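Local coordinates for conserved protein (Methanothermobacter thermautotrophicus, PDB 3BEY), which is of unknown function but belongs to the AhpD-like carboxymuconolactone decarboxylase family and may have peroxiredoxin activity, at residues 64-68 and 69-73. Numbering follows the deposited sequence.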
ATOM      1  N   ALA D  64      11.905  25.154  -8.016  1.00 45.00           N
ATOM      2  CA  ALA D  64      11.795  26.008  -6.839  1.00 43.95           C
ATOM      3  C   ALA D  64      13.168  26.194  -6.212  1.00 42.23           C
ATOM      4  O   ALA D  64      13.306  26.838  -5.175  1.00 41.84           O
ATOM      5  CB  ALA D  64      10.842  25.389  -5.823  1.00 45.99           C
ATOM      6  N   GLY D  65      14.183  25.601  -6.832  1.00 40.19           N
ATOM      7  CA  GLY D  65      15.531  25.760  -6.330  1.00 38.64           C
ATOM      8  C   GLY D  65      16.047  24.716  -5.370  1.00 38.75           C
ATOM      9  O   GLY D  65      17.097  24.910  -4.760  1.00 37.77           O
ATOM     10  N   ILE D  66      15.325  23.613  -5.223  1.00 39.18           N
ATOM     11  CA  ILE D  66      15.774  22.555  -4.332  1.00 39.06           C
ATOM     12  C   ILE D  66      16.649  21.589  -5.132  1.00 40.04           C
ATOM     13  O   ILE D  66      16.292  21.194  -6.241  1.00 41.74           O
ATOM     14  CB  ILE D  66      14.564  21.804  -3.716  1.00 39.10           C
ATOM     15  CG1 ILE D  66      13.715  22.794  -2.912  1.00 37.17           C
ATOM     16  CG2 ILE D  66      15.044  20.657  -2.830  1.00 35.10           C
ATOM     17  CD1 ILE D  66      12.556  22.177  -2.174  1.00 37.02           C
ATOM     18  N   THR D  67      17.798  21.221  -4.576  1.00 41.28           N
ATOM     19  CA  THR D  67      18.726  20.313  -5.251  1.00 43.56           C
ATOM     20  C   THR D  67      18.292  18.852  -5.197  1.00 44.47           C
ATOM     21  O   THR D  67      17.479  18.466  -4.351  1.00 44.85           O
ATOM     22  CB  THR D  67      20.132  20.394  -4.635  1.00 45.11           C
ATOM     23  OG1 THR D  67      21.019  19.518  -5.346  1.00 49.44           O
ATOM     24  CG2 THR D  67      20.095  19.971  -3.179  1.00 44.62           C
ATOM     25  N   GLU D  68      18.844  18.042  -6.098  1.00 44.02           N
ATOM     26  CA  GLU D  68      18.525  16.622  -6.142  1.00 44.33           C
ATOM     27  C   GLU D  68      19.095  15.951  -4.898  1.00 43.06           C
ATOM     28  O   GLU D  68      18.651  14.876  -4.500  1.00 43.66           O
ATOM     29  CB  GLU D  68      19.126  15.971  -7.392  1.00 47.24           C
ATOM     30  CG  GLU D  68      18.640  16.568  -8.703  1.00 50.94           C
ATOM     31  CD  GLU D  68      19.237  15.880  -9.919  1.00 52.73           C
ATOM     32  OE1 GLU D  68      20.482  15.798 -10.003  1.00 54.78           O
ATOM     33  OE2 GLU D  68      18.464  15.424 -10.793  1.00 54.30           O
ATOM     34  N   GLY D  69      20.078  16.599  -4.286  1.00 40.53           N
ATOM     35  CA  GLY D  69      20.693  16.042  -3.098  1.00 39.50           C
ATOM     36  C   GLY D  69      19.769  16.098  -1.902  1.00 39.13           C
ATOM     37  O   GLY D  69      19.665  15.140  -1.135  1.00 39.47           O
ATOM     38  N   GLU D  70      19.093  17.227  -1.731  1.00 36.81           N
ATOM     39  CA  GLU D  70      18.177  17.379  -0.618  1.00 35.36           C
ATOM     40  C   GLU D  70      16.955  16.507  -0.878  1.00 33.52           C
ATOM     41  O   GLU D  70      16.342  15.977   0.041  1.00 33.68           O
ATOM     42  CB  GLU D  70      17.787  18.849  -0.470  1.00 36.91           C
ATOM     43  CG  GLU D  70      18.983  19.746  -0.131  1.00 41.06           C
ATOM     44  CD  GLU D  70      18.687  21.235  -0.280  1.00 42.78           C
ATOM     45  OE1 GLU D  70      18.393  21.675  -1.416  1.00 41.53           O
ATOM     46  OE2 GLU D  70      18.751  21.962   0.741  1.00 44.53           O
ATOM     47  N   LEU D  71      16.623  16.350  -2.151  1.00 32.43           N
ATOM     48  CA  LEU D  71      15.491  15.546  -2.556  1.00 31.16           C
ATOM     49  C   LEU D  71      15.758  14.060  -2.287  1.00 31.77           C
ATOM     50  O   LEU D  71      14.869  13.329  -1.839  1.00 30.19           O
ATOM     51  CB  LEU D  71      15.223  15.783  -4.038  1.00 31.39           C
ATOM     52  CG  LEU D  71      13.843  16.296  -4.441  1.00 33.22           C
ATOM     53  CD1 LEU D  71      13.372  17.396  -3.497  1.00 32.06           C
ATOM     54  CD2 LEU D  71      13.915  16.798  -5.877  1.00 35.34           C
ATOM     55  N   ALA D  72      16.986  13.617  -2.553  1.00 31.51           N
ATOM     56  CA  ALA D  72      17.347  12.222  -2.333  1.00 30.05           C
ATOM     57  C   ALA D  72      17.272  11.874  -0.852  1.00 30.74           C
ATOM     58  O   ALA D  72      17.010  10.727  -0.490  1.00 30.70           O
ATOM     59  CB  ALA D  72      18.742  11.946  -2.862  1.00 30.45           C
ATOM     60  N   GLU D  73      17.516  12.869  -0.000  1.00 30.71           N
ATOM     61  CA  GLU D  73      17.468  12.686   1.448  1.00 30.74           C
ATOM     62  C   GLU D  73      16.019  12.571   1.888  1.00 29.53           C
ATOM     63  O   GLU D  73      15.706  11.838   2.823  1.00 31.46           O
ATOM     64  CB  GLU D  73      18.135  13.868   2.152  1.00 31.60           C
ATOM     65  CG  GLU D  73      17.852  13.976   3.651  1.00 33.33           C
ATOM     66  CD  GLU D  73      18.311  12.760   4.447  1.00 35.08           C
ATOM     67  OE1 GLU D  73      18.927  11.840   3.860  1.00 34.89           O
ATOM     68  OE2 GLU D  73      18.048  12.734   5.668  1.00 33.42           O
TER
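Thr67 and Glu70 close a capping box at the start of helix 68-90: Glu70 OE1 takes the N-H of Thr67 itself, and Thr67 OG1 that of Gly69, the residue before Glu70. Thr67, the N-cap, holds OG1 anti to its own nitrogen (chi1 -178°), which carries the hydroxyl oxygen round to the first turn; there OG1 meets Gly69 N at 3.2 Å in an almost straight bond (176°). In return, Glu70 OE1 receives Thr67 N at 3.2 Å, and the N-H comes in nearly in line with the carboxylate C-O bond. The glutamate CG lies beside its own backbone N (chi1 -63°) and the chain runs on extended, back to the N-cap. Its CG lies 3.3 Å from Thr67 CG2, so the methyl packs closely against the aliphatic part of the chain, the two side chains crossing at about a right angle. Backbone bonds then take over: Thr67 O accepts from Leu71 N at 3.2 Å, with only a weak addition from Glu70 N, and Glu68 O accepts from Ala72 N at 2.9 Å. Beside the box, Ile66 CG2 meets Leu71 CD1 at 3.7 Å, a hydrophobic staple across the N-cap. The second carboxylate oxygen, Glu70 OE2, makes a salt bridge to Arg35, so both oxygens are engaged. With an alanine here, Thr67 N would probably lose its acceptor and Arg35 this anionic mate. Just upstream, Gly65, at positive phi, closes helix 51-62 in a Schellman motif, and a short loop leads to helix 68-90. Ile66 rests on Leu38 and Leu39 of helix 34-47, while Leu71 packs on Val42 of that helix and on Ala58, Ala61 and Leu62 of helix 51-62. Glu68 packs on Asp6 and Ala72 on Leu12 of a second subunit, and both on Phe94 of a fourth.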